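PDB 3U6X: ORF48, which probably serves as the upper protein of the phage TP901-1 baseplate, its immunoglobulin-like domain packing against the chain of another protein. Local coordinates for residues Val16-Lys22 and Thr85-Lys91; Phe2-Leu6 and Tyr101-Ala105; Leu73-Leu79 and Ala95-Gly100. One frame throughout, in Å; residues are numbered along the deposited sequence.

From the N terminus the chain first lays down 2-6, then 16-22, then the hairpin turn 73-79, and its last twenty or so residues return to them in a different order. Residues 85-91 pair with 16-22 and close contact 1; 95-100 pack against 73-79 and close contact 3; 101-105 join 2-6 and close contact 2, the widest loop, in which the other two are nested. Contacts 1 and 3 cross, their segments alternating along the chain. Contact 1 joins two central strands of the antiparallel sheet, contact 2 adds the last strand beside the first, and contact 3 brings that last strand against the hairpin at the other end of the strand order. Phe4, Leu79 and Phe90 link all three.

Contact 1 (Val16-Lys22 and Thr85-Lys91); sequences VKVTSYK and TQVLCFK
Tyr21 leans across to Val87 and Cys89, which lie on the same sheet face. Its CG sits between the backbone N and the carbonyl carbon (chi1 49°), and this swings the ring over the partner strand: CE2 is 3.7 Å from Val87 CB and CE1 is 3.5 Å from Cys89 CB, both met obliquely. Thr19 OG1 lies at the ring edge, in its plane, and also touches Cys89 CB. One water donates to Lys17 O and Cys89 O and is hydrogen-bonded to Thr19 OG1 at 2.8 Å.

On the opposite face, Val18 and Phe90 lie side by side and point the same way, with Val18 CG2 3.5 Å from Phe90 CD1. Val18 CG1 stands over one ring face, offset toward the rim, and meets Leu88 CD1 at 3.8 Å. Further along this face the Gln86 chain bends at chi2 (62°) and carries its amide back to Ser20, where NE2 gives OG a weak bond of 2.7 Å with a poor N-H...O angle of 125°.

Between the two faces runs an antiparallel ladder in which Lys17, Thr19 and Tyr21 each exchange two backbone hydrogen bonds with Lys91, Cys89 and Val87; Cys89 N to Thr19 O measures 2.8 Å. Phe90 also stacks on Phe4, and Val18 packs on Val59. Chemically, Val18, Leu88 and Phe90 thus make one face apolar interior, its Ser20-Gln86 end polar and weakly bonded; the face of Tyr21, Thr19 and Val87 meets another protein's chain, whose backbone hydrogen-bonds Tyr21 OH.

Contact 2 (Phe2-Leu6 and Tyr101-Ala105); sequences FKFVL and YVFVA
Tyr101 meets Val5 with both backbone and ring. The two residues form an antiparallel hydrogen-bonded pair: Val5 N donates to Tyr101 O at 2.7 Å, and Tyr101 N returns a bond of 3.1 Å to Val5 O. Tyr101 CG, set between the backbone N and the carbonyl carbon (chi1 50°), brings the phenol over the partner strand, where Val5 CB makes a CH-pi contact 4.0 Å from the ring centroid, 29° off its normal. Val5 CG1 touches the phenol oxygen end, while Tyr101 OH is hydrogen-bonded to Glu7 OE1 further along the first strand. On the other face the Phe4 ring lies against the backbone, with Tyr101 O 3.6 Å above its plane and over its centre, so the ring covers the backbone of Tyr101 from N to O.

Val102 follows as the non-hydrogen-bonded partner of Phe4. Its CG2 approaches Phe4 CD1 at 4.1 Å, and its CG1 rests by Lys3 O.

At Phe103 the regular strand has ended, yet one more bond is made: its N donates to Lys3 O at 3.1 Å, almost straight at the hydrogen but from above the carbonyl plane. The Phe103 side chain runs beside that of Lys3, pointing the same way, with CD1 3.8 Å from Lys3 CD. Val5 CG2 comes to the edge of the same ring, near its plane.

No helix takes part. Strand 3-8 lies between strand 56-60, bonded through Phe4 to Val59 and Leu6 to Val57, and strand 97-102, outermost within this chain, while the Phe4 ring reaches inward to Leu79 and Val81 and stacks on Phe90.

Contact 3 (Leu73-Leu79 and Ala95-Gly100); sequences LIDDGTL and AKITKG
Leu73 and Leu79, from the two arms of a beta hairpin, close over Ile97 on the last strand of this immunoglobulin-like domain. The hairpin joins strands 70-74 and 78-83, with Ile74 N bonded to Thr78 O next to the turn. Strands 70-74 and 97-102 are the outermost in the sheet order within this chain, and no hydrogen bond links the two segments directly: they meet through side chains laid on side chains and backbone, and at Gly77 through backbone alone.

Ile97 is the central piece. Its CG1 is turned anti to the carbonyl carbon (chi1 -54°), which sends CD1 into the hairpin, 3.5 Å from Leu79 N and 3.8 Å from Leu79 CB. The other branch, CG2, lies 3.9 Å from Leu79 CD1. Leu79 reaches across to the last strand until CD1 rests 3.5 Å from Gly100 CA, where the glycine offers bare backbone to the methyl. Phe4, Leu6 and Phe90 border these groups and continue the apolar interior.

Leu73 approaches from the exposed side with both methyls chiefly against backbone oxygens: CD2 lies by Ile97 O and CD1 by Thr98 O. Just there the last strand is irregular, since Thr98 and Lys99 both face Glu7 in a classic beta bulge. Thr78 instead directs its CB away from this contact and packs on an aromatic side chain of another protein's chain.

At the turn Gly77 lies against Lys96, their CA atoms 4.2 Å apart. The Lys96 chain passes alongside the Asp75-Asp76 backbone, extended as far as CE, which comes 3.4 Å from Asp75 O; the bend at chi4 (114°) then sets the direction of NZ. A water weakly joins the two segments, donating to Asp75 O at 3.3 Å and accepting from Lys96 NZ at 3.4 Å.

Contact 1 (Val16-Lys22 and Thr85-Lys91)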
# COMPACT_ATOMS: atom_id res chain seq x y z
N VAL V 16 -44.92 -0.53 20.07
CA VAL V 16 -45.13 0.49 21.08
C VAL V 16 -45.08 -0.21 22.44
O VAL V 16 -45.67 -1.27 22.63
CB VAL V 16 -46.47 1.28 20.88
CG1 VAL V 16 -46.69 2.31 21.98
CG2 VAL V 16 -46.51 1.95 19.51
N LYS V 17 -44.31 0.40 23.36
CA LYS V 17 -44.16 -0.08 24.72
C LYS V 17 -44.53 1.06 25.67
O LYS V 17 -44.06 2.20 25.51
CB LYS V 17 -42.75 -0.61 24.97
CG LYS V 17 -42.57 -2.05 24.52
CD LYS V 17 -41.09 -2.35 24.30
CE LYS V 17 -40.84 -3.79 23.94
NZ LYS V 17 -39.41 -4.01 23.58
N VAL V 18 -45.46 0.76 26.60
CA VAL V 18 -46.00 1.75 27.53
C VAL V 18 -45.55 1.42 28.94
O VAL V 18 -45.57 0.25 29.32
CB VAL V 18 -47.55 1.89 27.42
CG1 VAL V 18 -48.08 3.00 28.32
CG2 VAL V 18 -47.97 2.14 25.98
N THR V 19 -45.12 2.47 29.69
CA THR V 19 -44.67 2.42 31.08
C THR V 19 -45.38 3.49 31.94
O THR V 19 -45.75 4.57 31.46
CB THR V 19 -43.14 2.48 31.20
OG1 THR V 19 -42.63 3.61 30.50
CG2 THR V 19 -42.47 1.21 30.76
N SER V 20 -45.55 3.18 33.23
CA SER V 20 -46.19 4.03 34.23
C SER V 20 -45.23 4.23 35.40
O SER V 20 -44.68 3.26 35.93
CB SER V 20 -47.47 3.36 34.73
OG SER V 20 -48.16 4.19 35.65
N TYR V 21 -45.01 5.49 35.77
CA TYR V 21 -44.12 5.85 36.87
C TYR V 21 -44.47 7.22 37.46
O TYR V 21 -45.08 8.07 36.80
CB TYR V 21 -42.63 5.78 36.47
CG TYR V 21 -42.30 6.49 35.18
CD1 TYR V 21 -42.36 5.83 33.96
CD2 TYR V 21 -41.93 7.84 35.18
CE1 TYR V 21 -42.13 6.50 32.76
CE2 TYR V 21 -41.67 8.51 33.99
CZ TYR V 21 -41.78 7.84 32.78
OH TYR V 21 -41.51 8.49 31.61
N LYS V 22 -44.07 7.41 38.73
CA LYS V 22 -44.30 8.57 39.57
C LYS V 22 -42.95 9.23 39.94
O LYS V 22 -41.93 8.55 40.07
CB LYS V 22 -45.01 8.08 40.85
CG LYS V 22 -45.66 9.15 41.72
CD LYS V 22 -46.43 8.57 42.90
CE LYS V 22 -47.86 8.19 42.54
NZ LYS V 22 -48.78 8.32 43.70
N THR V 85 -47.41 14.44 39.41
CA THR V 85 -46.27 13.54 39.64
C THR V 85 -46.35 12.26 38.81
O THR V 85 -45.37 11.52 38.75
CB THR V 85 -46.16 13.18 41.15
OG1 THR V 85 -47.25 12.34 41.57
CG2 THR V 85 -46.06 14.39 42.03
N GLN V 86 -47.51 11.96 38.23
CA GLN V 86 -47.77 10.74 37.47
C GLN V 86 -47.51 10.90 35.97
O GLN V 86 -47.99 11.85 35.35
CB GLN V 86 -49.20 10.22 37.77
CG GLN V 86 -49.57 8.87 37.14
CD GLN V 86 -48.77 7.67 37.57
OE1 GLN V 86 -48.29 7.56 38.72
NE2 GLN V 86 -48.66 6.71 36.63
N VAL V 87 -46.74 9.95 35.40
CA VAL V 87 -46.39 9.92 33.98
C VAL V 87 -46.80 8.58 33.36
O VAL V 87 -46.63 7.53 33.98
CB VAL V 87 -44.88 10.23 33.73
CG1 VAL V 87 -44.55 10.19 32.23
CG2 VAL V 87 -44.45 11.57 34.32
N LEU V 88 -47.37 8.64 32.15
CA LEU V 88 -47.70 7.54 31.25
C LEU V 88 -46.79 7.75 30.00
O LEU V 88 -46.91 8.75 29.28
CB LEU V 88 -49.20 7.52 30.90
CG LEU V 88 -49.71 6.24 30.20
CD1 LEU V 88 -49.64 5.01 31.13
CD2 LEU V 88 -51.14 6.44 29.71
N CYS V 89 -45.80 6.87 29.84
CA CYS V 89 -44.76 6.96 28.81
C CYS V 89 -45.00 6.01 27.65
O CYS V 89 -45.16 4.81 27.85
CB CYS V 89 -43.40 6.74 29.46
SG CYS V 89 -41.99 6.74 28.33
N PHE V 90 -44.98 6.56 26.42
CA PHE V 90 -45.16 5.80 25.18
C PHE V 90 -43.85 5.81 24.42
O PHE V 90 -43.37 6.88 24.06
CB PHE V 90 -46.30 6.38 24.32
CG PHE V 90 -47.68 6.34 24.94
CD1 PHE V 90 -48.58 5.34 24.61
CD2 PHE V 90 -48.09 7.33 25.84
CE1 PHE V 90 -49.85 5.30 25.18
CE2 PHE V 90 -49.36 7.30 26.41
CZ PHE V 90 -50.24 6.29 26.07
N LYS V 91 -43.24 4.63 24.22
CA LYS V 91 -41.97 4.52 23.49
C LYS V 91 -42.19 3.74 22.22
O LYS V 91 -42.62 2.59 22.27
CB LYS V 91 -40.85 3.86 24.34
CG LYS V 91 -40.24 4.73 25.46
CD LYS V 91 -39.36 5.84 24.93
CE LYS V 91 -38.18 6.24 25.78
NZ LYS V 91 -38.55 6.75 27.12
O HOH W 1 -42.50 3.35 27.76

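Contact 2 (Phe2-Leu6 and Tyr101-Ala105)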
# COMPACT_ATOMS: atom_id res chain seq x y z
N PHE V 2 -57.53 4.59 28.18
CA PHE V 2 -57.77 3.16 27.98
C PHE V 2 -57.41 2.91 26.51
O PHE V 2 -56.60 2.03 26.22
CB PHE V 2 -59.26 2.85 28.20
CG PHE V 2 -59.77 1.44 28.04
CD1 PHE V 2 -59.33 0.43 28.89
CD2 PHE V 2 -60.83 1.16 27.19
CE1 PHE V 2 -59.85 -0.87 28.79
CE2 PHE V 2 -61.38 -0.13 27.13
CZ PHE V 2 -60.87 -1.14 27.92
N LYS V 3 -57.95 3.74 25.59
CA LYS V 3 -57.66 3.69 24.16
C LYS V 3 -57.04 5.02 23.74
O LYS V 3 -57.67 6.07 23.87
CB LYS V 3 -58.93 3.36 23.35
CG LYS V 3 -58.67 2.67 22.01
CD LYS V 3 -59.87 1.82 21.62
CE LYS V 3 -59.66 1.04 20.34
NZ LYS V 3 -60.88 0.25 20.00
N PHE V 4 -55.76 4.97 23.32
CA PHE V 4 -54.95 6.13 22.91
C PHE V 4 -54.44 5.95 21.48
O PHE V 4 -54.13 4.83 21.07
CB PHE V 4 -53.76 6.29 23.86
CG PHE V 4 -53.20 7.68 23.97
CD1 PHE V 4 -53.74 8.60 24.87
CD2 PHE V 4 -52.11 8.07 23.20
CE1 PHE V 4 -53.22 9.89 24.97
CE2 PHE V 4 -51.59 9.37 23.31
CZ PHE V 4 -52.15 10.27 24.19
N VAL V 5 -54.33 7.06 20.74
CA VAL V 5 -53.90 7.03 19.34
C VAL V 5 -52.55 7.72 19.17
O VAL V 5 -52.39 8.88 19.57
CB VAL V 5 -54.95 7.63 18.35
CG1 VAL V 5 -54.47 7.52 16.91
CG2 VAL V 5 -56.32 6.98 18.48
N LEU V 6 -51.60 7.02 18.55
CA LEU V 6 -50.30 7.58 18.24
C LEU V 6 -50.13 7.65 16.74
O LEU V 6 -50.08 6.61 16.06
CB LEU V 6 -49.15 6.78 18.86
CG LEU V 6 -49.16 6.55 20.37
CD1 LEU V 6 -48.10 5.53 20.74
CD2 LEU V 6 -48.93 7.85 21.13
N TYR V 101 -53.29 11.41 21.03
CA TYR V 101 -54.57 11.82 21.60
C TYR V 101 -55.42 10.60 21.99
O TYR V 101 -55.20 9.51 21.45
CB TYR V 101 -55.36 12.72 20.59
CG TYR V 101 -55.48 12.14 19.20
CD1 TYR V 101 -56.51 11.27 18.86
CD2 TYR V 101 -54.52 12.42 18.22
CE1 TYR V 101 -56.59 10.70 17.60
CE2 TYR V 101 -54.58 11.84 16.96
CZ TYR V 101 -55.62 10.97 16.65
OH TYR V 101 -55.70 10.40 15.40
N VAL V 102 -56.40 10.81 22.90
CA VAL V 102 -57.36 9.80 23.32
C VAL V 102 -58.27 9.52 22.13
O VAL V 102 -58.60 10.42 21.36
CB VAL V 102 -58.17 10.24 24.56
CG1 VAL V 102 -59.27 9.23 24.89
CG2 VAL V 102 -57.25 10.46 25.76
N PHE V 103 -58.62 8.25 21.95
CA PHE V 103 -59.49 7.81 20.88
C PHE V 103 -60.97 8.18 21.17
O PHE V 103 -61.47 7.94 22.28
CB PHE V 103 -59.33 6.29 20.70
CG PHE V 103 -60.22 5.71 19.64
CD1 PHE V 103 -61.29 4.90 19.98
CD2 PHE V 103 -60.00 5.99 18.30
CE1 PHE V 103 -62.12 4.35 18.98
CE2 PHE V 103 -60.83 5.45 17.31
CZ PHE V 103 -61.88 4.64 17.66
N VAL V 104 -61.64 8.79 20.16
CA VAL V 104 -63.06 9.17 20.19
C VAL V 104 -63.81 8.22 19.24
O VAL V 104 -63.63 8.31 18.02
CB VAL V 104 -63.28 10.66 19.83
CG1 VAL V 104 -64.77 10.99 19.77
CG2 VAL V 104 -62.55 11.58 20.80
N ALA V 105 -64.63 7.30 19.80
CA ALA V 105 -65.38 6.32 19.01
C ALA V 105 -66.63 6.94 18.41
O ALA V 105 -67.29 7.76 19.06
CB ALA V 105 -65.75 5.09 19.87

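Contact 3 (Leu73-Leu79 and Ala95-Gly100)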
# COMPACT_ATOMS: atom_id res chain seq x y z
N LEU V 73 -45.12 15.90 23.55
CA LEU V 73 -44.43 15.25 22.46
C LEU V 73 -42.97 15.62 22.52
O LEU V 73 -42.62 16.80 22.46
CB LEU V 73 -45.01 15.64 21.10
CG LEU V 73 -45.21 14.50 20.10
CD1 LEU V 73 -46.01 14.96 18.94
CD2 LEU V 73 -43.91 13.91 19.64
N ILE V 74 -42.12 14.61 22.65
CA ILE V 74 -40.68 14.77 22.70
C ILE V 74 -40.16 14.49 21.30
O ILE V 74 -40.51 13.45 20.73
CB ILE V 74 -40.02 13.90 23.80
CG1 ILE V 74 -40.40 14.43 25.19
CG2 ILE V 74 -38.51 13.84 23.67
CD1 ILE V 74 -41.58 13.79 25.77
N ASP V 75 -39.38 15.44 20.75
CA ASP V 75 -38.79 15.46 19.39
C ASP V 75 -38.12 14.15 18.83
O ASP V 75 -37.39 14.21 17.83
CB ASP V 75 -37.96 16.74 19.15
CG ASP V 75 -37.15 17.21 20.35
OD1 ASP V 75 -36.14 16.55 20.67
OD2 ASP V 75 -37.50 18.26 20.94
N ASP V 76 -38.42 12.98 19.46
CA ASP V 76 -37.99 11.65 19.03
C ASP V 76 -39.17 10.62 19.09
O ASP V 76 -40.34 11.04 18.99
CB ASP V 76 -36.71 11.20 19.78
CG ASP V 76 -36.90 10.61 21.17
OD1 ASP V 76 -37.10 11.39 22.12
OD2 ASP V 76 -36.78 9.38 21.31
N GLY V 77 -38.86 9.33 19.24
CA GLY V 77 -39.86 8.26 19.32
C GLY V 77 -40.55 8.10 20.67
O GLY V 77 -40.85 6.96 21.07
N THR V 78 -40.80 9.24 21.40
CA THR V 78 -41.47 9.25 22.71
C THR V 78 -42.51 10.34 22.94
O THR V 78 -42.28 11.50 22.65
CB THR V 78 -40.52 9.00 23.90
OG1 THR V 78 -40.93 9.78 25.02
CG2 THR V 78 -39.09 9.27 23.60
N LEU V 79 -43.66 9.93 23.48
CA LEU V 79 -44.77 10.79 23.88
C LEU V 79 -45.05 10.48 25.34
O LEU V 79 -45.06 9.30 25.74
CB LEU V 79 -46.03 10.51 23.04
CG LEU V 79 -47.29 11.37 23.33
CD1 LEU V 79 -48.01 11.69 22.07
CD2 LEU V 79 -48.24 10.70 24.28
N ALA V 95 -39.73 4.44 14.48
CA ALA V 95 -40.56 5.53 13.94
C ALA V 95 -40.67 6.62 14.96
O ALA V 95 -40.31 6.40 16.11
CB ALA V 95 -41.94 5.03 13.57
N LYS V 96 -41.14 7.80 14.53
CA LYS V 96 -41.34 8.95 15.40
C LYS V 96 -42.83 9.20 15.58
O LYS V 96 -43.58 9.08 14.62
CB LYS V 96 -40.71 10.21 14.77
CG LYS V 96 -39.20 10.28 14.84
CD LYS V 96 -38.76 11.71 14.63
CE LYS V 96 -37.46 12.00 15.31
NZ LYS V 96 -36.40 12.28 14.32
N ILE V 97 -43.25 9.56 16.82
CA ILE V 97 -44.65 9.92 17.07
C ILE V 97 -44.80 11.36 16.57
O ILE V 97 -43.93 12.19 16.84
CB ILE V 97 -45.07 9.76 18.56
CG1 ILE V 97 -44.76 8.34 19.06
CG2 ILE V 97 -46.56 10.10 18.76
CD1 ILE V 97 -44.40 8.23 20.50
N THR V 98 -45.84 11.63 15.79
CA THR V 98 -46.09 12.96 15.24
C THR V 98 -47.25 13.66 15.97
O THR V 98 -47.29 14.89 16.00
CB THR V 98 -46.26 12.91 13.71
OG1 THR V 98 -47.49 12.27 13.35
CG2 THR V 98 -45.07 12.25 13.02
N LYS V 99 -48.16 12.87 16.58
CA LYS V 99 -49.33 13.35 17.33
C LYS V 99 -49.84 12.21 18.20
O LYS V 99 -49.79 11.05 17.80
CB LYS V 99 -50.45 13.79 16.36
CG LYS V 99 -51.45 14.77 16.95
CD LYS V 99 -52.63 15.10 16.00
CE LYS V 99 -52.25 15.78 14.70
NZ LYS V 99 -51.36 16.95 14.90
N GLY V 100 -50.36 12.57 19.37
CA GLY V 100 -50.97 11.63 20.29
C GLY V 100 -52.22 12.21 20.92
O GLY V 100 -52.22 13.38 21.31
O HOH W 2 -34.63 12.43 17.23